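Long-range contacts in mandelate racemase/muconate lactonizing enzyme/Enolase superfamily (Rhodobacter sphaeroides, PDB 2HZG), which belongs to the enolase superfamily, with a capping N-terminal domain and a C-terminal barrel domain that holds a bound sodium ion: residues E43-P48 with T305-L310; Q275-R280 with S313-P318. All blocks are in the same frame, centred on the assembly; numbering follows the deposited sequence.

Contact 1. Residues E43-P48 with T305-L310; sequences ECEAAP and TFTSHL
E43 and S308 form the tight part of this contact. S308 OG donates a hydrogen bond of 2.6 Å to E43 OE1 and enters on the syn lone pair, the side facing OE2. The E43 chain is fully extended (chi1 -178°, chi2 176°), and this carries its carboxylate from the strand across to the start of the helix. S308 is the N-cap of helix 309-316. Its OG also accepts from the backbone N of A311, so one hydroxyl ties the helix start to E43. L310 closes the same side, with its CD2 4.2 Å from E43 CB.

The E45 side is looser and built around water. A water lies among E43 OE2, E45 OE1 and T307 OG1, nearest E45 OE1 at 2.6 Å. It has more acceptors in reach than protons, so not all of these links need hold at once. T307 points its methyl toward E45, and CG2 is 3.5 Å from OE1. A second water donates to E43 OE2 and accepts a weak bond from S308 N. E45 is partly exposed, whereas E43, T307, S308 and L310 are buried. The E45 side chain is about 10 Å from the bound sodium ion. The arrangement is typical of the domain interface in the enolase superfamily: the end of a capping-domain strand meets the loop and helix that follow a barrel strand.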
loop_
_atom_site.group_PDB
_atom_site.type_symbol
_atom_site.label_atom_id
_atom_site.label_comp_id
_atom_site.label_asym_id
_atom_site.label_seq_id
_atom_site.Cartn_x
_atom_site.Cartn_y
_atom_site.Cartn_z
ATOM N N GLU A 43 -17.470 7.365 -0.031
ATOM C CA GLU A 43 -17.070 6.693 -1.250
ATOM C C GLU A 43 -15.568 6.344 -1.166
ATOM O O GLU A 43 -14.739 7.191 -0.817
ATOM C CB GLU A 43 -17.357 7.596 -2.456
ATOM C CG GLU A 43 -17.014 6.991 -3.836
ATOM C CD GLU A 43 -17.432 7.918 -4.983
ATOM O OE1 GLU A 43 -18.387 8.715 -4.789
ATOM O OE2 GLU A 43 -16.802 7.856 -6.069
ATOM N N CYS A 44 -15.241 5.085 -1.461
ATOM C CA CYS A 44 -13.842 4.654 -1.541
ATOM C C CYS A 44 -13.374 4.819 -2.982
ATOM O O CYS A 44 -14.033 4.340 -3.907
ATOM C CB CYS A 44 -13.708 3.172 -1.161
ATOM S SG CYS A 44 -14.362 2.737 0.448
ATOM N N GLU A 45 -12.251 5.495 -3.180
ATOM C CA GLU A 45 -11.684 5.579 -4.525
ATOM C C GLU A 45 -10.677 4.436 -4.663
ATOM O O GLU A 45 -9.472 4.605 -4.478
ATOM C CB GLU A 45 -11.056 6.961 -4.807
ATOM C CG GLU A 45 -10.452 7.099 -6.217
ATOM C CD GLU A 45 -11.377 6.649 -7.375
ATOM O OE1 GLU A 45 -12.621 6.675 -7.236
ATOM O OE2 GLU A 45 -10.841 6.276 -8.452
ATOM N N ALA A 46 -11.195 3.257 -4.970
ATOM C CA ALA A 46 -10.450 2.040 -4.741
ATOM C C ALA A 46 -11.117 0.956 -5.539
ATOM O O ALA A 46 -12.275 1.112 -5.956
ATOM C CB ALA A 46 -10.510 1.675 -3.259
ATOM N N ALA A 47 -10.423 -0.169 -5.670
ATOM C CA ALA A 47 -10.988 -1.371 -6.276
ATOM C C ALA A 47 -12.068 -1.898 -5.336
ATOM O O ALA A 47 -11.778 -2.236 -4.190
ATOM C CB ALA A 47 -9.877 -2.418 -6.514
ATOM N N PRO A 48 -13.331 -1.907 -5.793
ATOM C CA PRO A 48 -14.422 -2.281 -4.891
ATOM C C PRO A 48 -14.369 -3.672 -4.284
ATOM O O PRO A 48 -14.592 -3.780 -3.096
ATOM C CB PRO A 48 -15.678 -2.088 -5.756
ATOM C CG PRO A 48 -15.280 -1.022 -6.745
ATOM C CD PRO A 48 -13.862 -1.458 -7.103
ATOM N N THR A 305 -9.777 14.829 -7.405
ATOM C CA THR A 305 -11.114 14.278 -7.618
ATOM C C THR A 305 -11.344 14.034 -9.098
ATOM O O THR A 305 -11.229 14.960 -9.882
ATOM C CB THR A 305 -12.236 15.247 -7.160
ATOM O OG1 THR A 305 -12.020 15.612 -5.798
ATOM C CG2 THR A 305 -13.615 14.581 -7.302
ATOM N N PHE A 306 -11.700 12.808 -9.464
ATOM C CA PHE A 306 -12.035 12.529 -10.859
ATOM C C PHE A 306 -13.431 11.876 -10.982
ATOM O O PHE A 306 -13.808 11.373 -12.048
ATOM C CB PHE A 306 -10.936 11.646 -11.514
ATOM C CG PHE A 306 -10.781 11.869 -13.007
ATOM C CD1 PHE A 306 -10.331 13.101 -13.504
ATOM C CD2 PHE A 306 -11.068 10.847 -13.912
ATOM C CE1 PHE A 306 -10.161 13.300 -14.862
ATOM C CE2 PHE A 306 -10.926 11.049 -15.302
ATOM C CZ PHE A 306 -10.478 12.285 -15.767
ATOM N N THR A 307 -14.199 11.895 -9.896
ATOM C CA THR A 307 -15.384 11.041 -9.815
ATOM C C THR A 307 -16.658 11.827 -9.419
ATOM O O THR A 307 -16.891 12.917 -9.965
ATOM C CB THR A 307 -15.105 9.802 -8.908
ATOM O OG1 THR A 307 -14.695 10.257 -7.613
ATOM C CG2 THR A 307 -13.982 8.957 -9.506
ATOM N N SER A 308 -17.482 11.282 -8.518
ATOM C CA SER A 308 -18.793 11.876 -8.177
ATOM C C SER A 308 -18.674 13.201 -7.400
ATOM O O SER A 308 -17.609 13.578 -6.926
ATOM C CB SER A 308 -19.626 10.897 -7.343
ATOM O OG SER A 308 -19.114 10.851 -6.005
ATOM N N HIS A 309 -19.789 13.899 -7.221
ATOM C CA HIS A 309 -19.745 15.076 -6.353
ATOM C C HIS A 309 -19.700 14.718 -4.876
ATOM O O HIS A 309 -19.311 15.543 -4.081
ATOM C CB HIS A 309 -20.882 16.053 -6.649
ATOM C CG HIS A 309 -20.641 16.873 -7.874
ATOM N ND1 HIS A 309 -21.078 18.173 -8.000
ATOM C CD2 HIS A 309 -19.979 16.586 -9.022
ATOM C CE1 HIS A 309 -20.707 18.649 -9.177
ATOM N NE2 HIS A 309 -20.043 17.706 -9.818
ATOM N N LEU A 310 -20.071 13.495 -4.512
ATOM C CA LEU A 310 -19.849 13.051 -3.125
ATOM C C LEU A 310 -18.336 13.023 -2.808
ATOM O O LEU A 310 -17.898 13.534 -1.780
ATOM C CB LEU A 310 -20.497 11.691 -2.859
ATOM C CG LEU A 310 -20.334 11.125 -1.431
ATOM C CD1 LEU A 310 -21.057 12.018 -0.389
ATOM C CD2 LEU A 310 -20.806 9.658 -1.368
HETATM O O HOH W 1 -17.866 8.216 -8.450
HETATM O O HOH W 2 -14.003 8.335 -5.773
#

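Contact 2. Residues Q275-R280 with S313-P318; sequences QIDCGR and SASLQP
The ring of P318 meets C278 through one corner: CG lies 3.5 Å from C278 SG. The guanidinium of R280 has D277 OD2 over one face, 4.2 Å above the plane and offset toward the rim. Its NH1 forms a salt bridge with E254, a ligand of the sodium ion. The Q317 amide has S313 OG in its plane, bonded to NE2 at 3.0 Å.

The main polar link is C278 N to S315 OG, 3.0 Å long with an N-H...O angle of 158°. The S315 hydroxyl sits anti to its own carbonyl carbon (chi1 -74°), which turns it toward the turn after strand 273-276. A water gives one proton to I276 O (2.9 Å) and the other to S315 O (2.7 Å). D277 caps the short helix that follows, with a weak bond from G279 N to OD1, while OD2 accepts from H304. C278 CB also packs against A314 CB at 4.3 Å.

Strand 300-303 runs parallel to 273-276, and its Y301 touches I276 and P318. Helix 284-297, the crossover between these strands, brings A287 against C278 and P318. From helix 99-118, M108 covers C278 and A314.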
loop_
_atom_site.group_PDB
_atom_site.type_symbol
_atom_site.label_atom_id
_atom_site.label_comp_id
_atom_site.label_asym_id
_atom_site.label_seq_id
_atom_site.Cartn_x
_atom_site.Cartn_y
_atom_site.Cartn_z
ATOM N N GLN A 275 -1.609 16.967 -3.762
ATOM C CA GLN A 275 -2.940 16.686 -4.268
ATOM C C GLN A 275 -3.435 15.433 -3.595
ATOM O O GLN A 275 -2.830 14.364 -3.702
ATOM C CB GLN A 275 -2.933 16.509 -5.789
ATOM C CG GLN A 275 -2.233 17.649 -6.534
ATOM C CD GLN A 275 -1.977 17.327 -7.990
ATOM O OE1 GLN A 275 -1.319 16.331 -8.315
ATOM N NE2 GLN A 275 -2.477 18.177 -8.880
ATOM N N ILE A 276 -4.553 15.562 -2.900
ATOM C CA ILE A 276 -4.986 14.493 -2.005
ATOM C C ILE A 276 -6.394 14.023 -2.328
ATOM O O ILE A 276 -7.309 14.819 -2.495
ATOM C CB ILE A 276 -4.913 14.931 -0.516
ATOM C CG1 ILE A 276 -3.476 15.342 -0.138
ATOM C CG2 ILE A 276 -5.536 13.854 0.405
ATOM C CD1 ILE A 276 -2.444 14.212 -0.177
ATOM N N ASP A 277 -6.530 12.706 -2.416
ATOM C CA ASP A 277 -7.805 12.067 -2.605
ATOM C C ASP A 277 -8.293 11.536 -1.257
ATOM O O ASP A 277 -7.715 10.600 -0.720
ATOM C CB ASP A 277 -7.671 10.919 -3.615
ATOM C CG ASP A 277 -9.007 10.491 -4.164
ATOM O OD1 ASP A 277 -9.913 10.214 -3.368
ATOM O OD2 ASP A 277 -9.178 10.424 -5.391
ATOM N N CYS A 278 -9.351 12.136 -0.709
ATOM C CA CYS A 278 -9.962 11.623 0.547
ATOM C C CYS A 278 -10.452 10.182 0.425
ATOM O O CYS A 278 -10.506 9.477 1.418
ATOM C CB CYS A 278 -11.101 12.523 1.018
ATOM S SG CYS A 278 -10.423 14.031 1.649
ATOM N N GLY A 279 -10.803 9.761 -0.789
ATOM C CA GLY A 279 -11.221 8.379 -1.053
ATOM C C GLY A 279 -10.102 7.338 -1.056
ATOM O O GLY A 279 -10.372 6.145 -1.230
ATOM N N ARG A 280 -8.854 7.770 -0.851
ATOM C CA ARG A 280 -7.688 6.863 -0.849
ATOM C C ARG A 280 -6.843 6.959 0.411
ATOM O O ARG A 280 -6.314 5.946 0.901
ATOM C CB ARG A 280 -6.761 7.170 -2.040
ATOM C CG ARG A 280 -7.358 6.883 -3.382
ATOM C CD ARG A 280 -6.336 7.186 -4.442
ATOM N NE ARG A 280 -6.842 6.860 -5.767
ATOM C CZ ARG A 280 -6.376 7.375 -6.904
ATOM N NH1 ARG A 280 -5.383 8.253 -6.896
ATOM N NH2 ARG A 280 -6.918 7.009 -8.054
ATOM N N SER A 313 -17.094 16.734 -2.847
ATOM C CA SER A 313 -17.391 17.383 -1.594
ATOM C C SER A 313 -16.384 16.937 -0.545
ATOM O O SER A 313 -15.811 17.771 0.147
ATOM C CB SER A 313 -18.815 17.047 -1.136
ATOM O OG SER A 313 -18.918 17.378 0.237
ATOM N N ALA A 314 -16.142 15.624 -0.455
ATOM C CA ALA A 314 -15.256 15.098 0.583
ATOM C C ALA A 314 -13.851 15.636 0.421
ATOM O O ALA A 314 -13.226 16.041 1.391
ATOM C CB ALA A 314 -15.256 13.572 0.585
ATOM N N SER A 315 -13.368 15.687 -0.823
ATOM C CA SER A 315 -11.991 16.108 -1.062
ATOM C C SER A 315 -11.805 17.630 -1.005
ATOM O O SER A 315 -10.683 18.099 -0.938
ATOM C CB SER A 315 -11.420 15.482 -2.335
ATOM O OG SER A 315 -11.118 14.068 -2.142
ATOM N N LEU A 316 -12.905 18.384 -1.011
ATOM C CA LEU A 316 -12.854 19.835 -0.765
ATOM C C LEU A 316 -12.810 20.143 0.732
ATOM O O LEU A 316 -12.207 21.137 1.138
ATOM C CB LEU A 316 -14.048 20.544 -1.402
ATOM C CG LEU A 316 -14.129 20.554 -2.934
ATOM C CD1 LEU A 316 -15.377 21.283 -3.433
ATOM C CD2 LEU A 316 -12.894 21.214 -3.476
ATOM N N GLN A 317 -13.444 19.293 1.549
ATOM C CA GLN A 317 -13.511 19.539 3.002
ATOM C C GLN A 317 -12.149 19.897 3.630
ATOM O O GLN A 317 -12.059 20.880 4.353
ATOM C CB GLN A 317 -14.147 18.365 3.771
ATOM C CG GLN A 317 -15.528 17.882 3.282
ATOM C CD GLN A 317 -16.635 18.920 3.445
ATOM O OE1 GLN A 317 -16.575 19.796 4.329
ATOM N NE2 GLN A 317 -17.641 18.838 2.586
ATOM N N PRO A 318 -11.076 19.122 3.343
ATOM C CA PRO A 318 -9.814 19.368 4.063
ATOM C C PRO A 318 -9.115 20.702 3.793
ATOM O O PRO A 318 -8.169 21.049 4.516
ATOM C CB PRO A 318 -8.918 18.222 3.583
ATOM C CG PRO A 318 -9.893 17.177 3.067
ATOM C CD PRO A 318 -10.931 17.986 2.413
HETATM O O HOH W 3 -8.488 16.643 -0.519
#

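In the fold
The centres of contacts 1 and 2 are 10 Å apart, and both use helix 309-316. Contact 1 takes its start and contact 2 its end. Along the chain the order is 43-48, 275-280, 305-310, 313-318, so the segments of the two contacts alternate. Contact 1 joins the N-terminal domain to the barrel domain, while contact 2 lies within the barrel domain. They touch directly: E45 N is 2.8 Å from G279 O, a probable backbone hydrogen bond, and E45 also packs on D277 and R280. The chain at and just after strand 38-44 therefore meets two neighbouring parts of the barrel domain, E43 and E45 at one and E45 at the other, close to the sodium site.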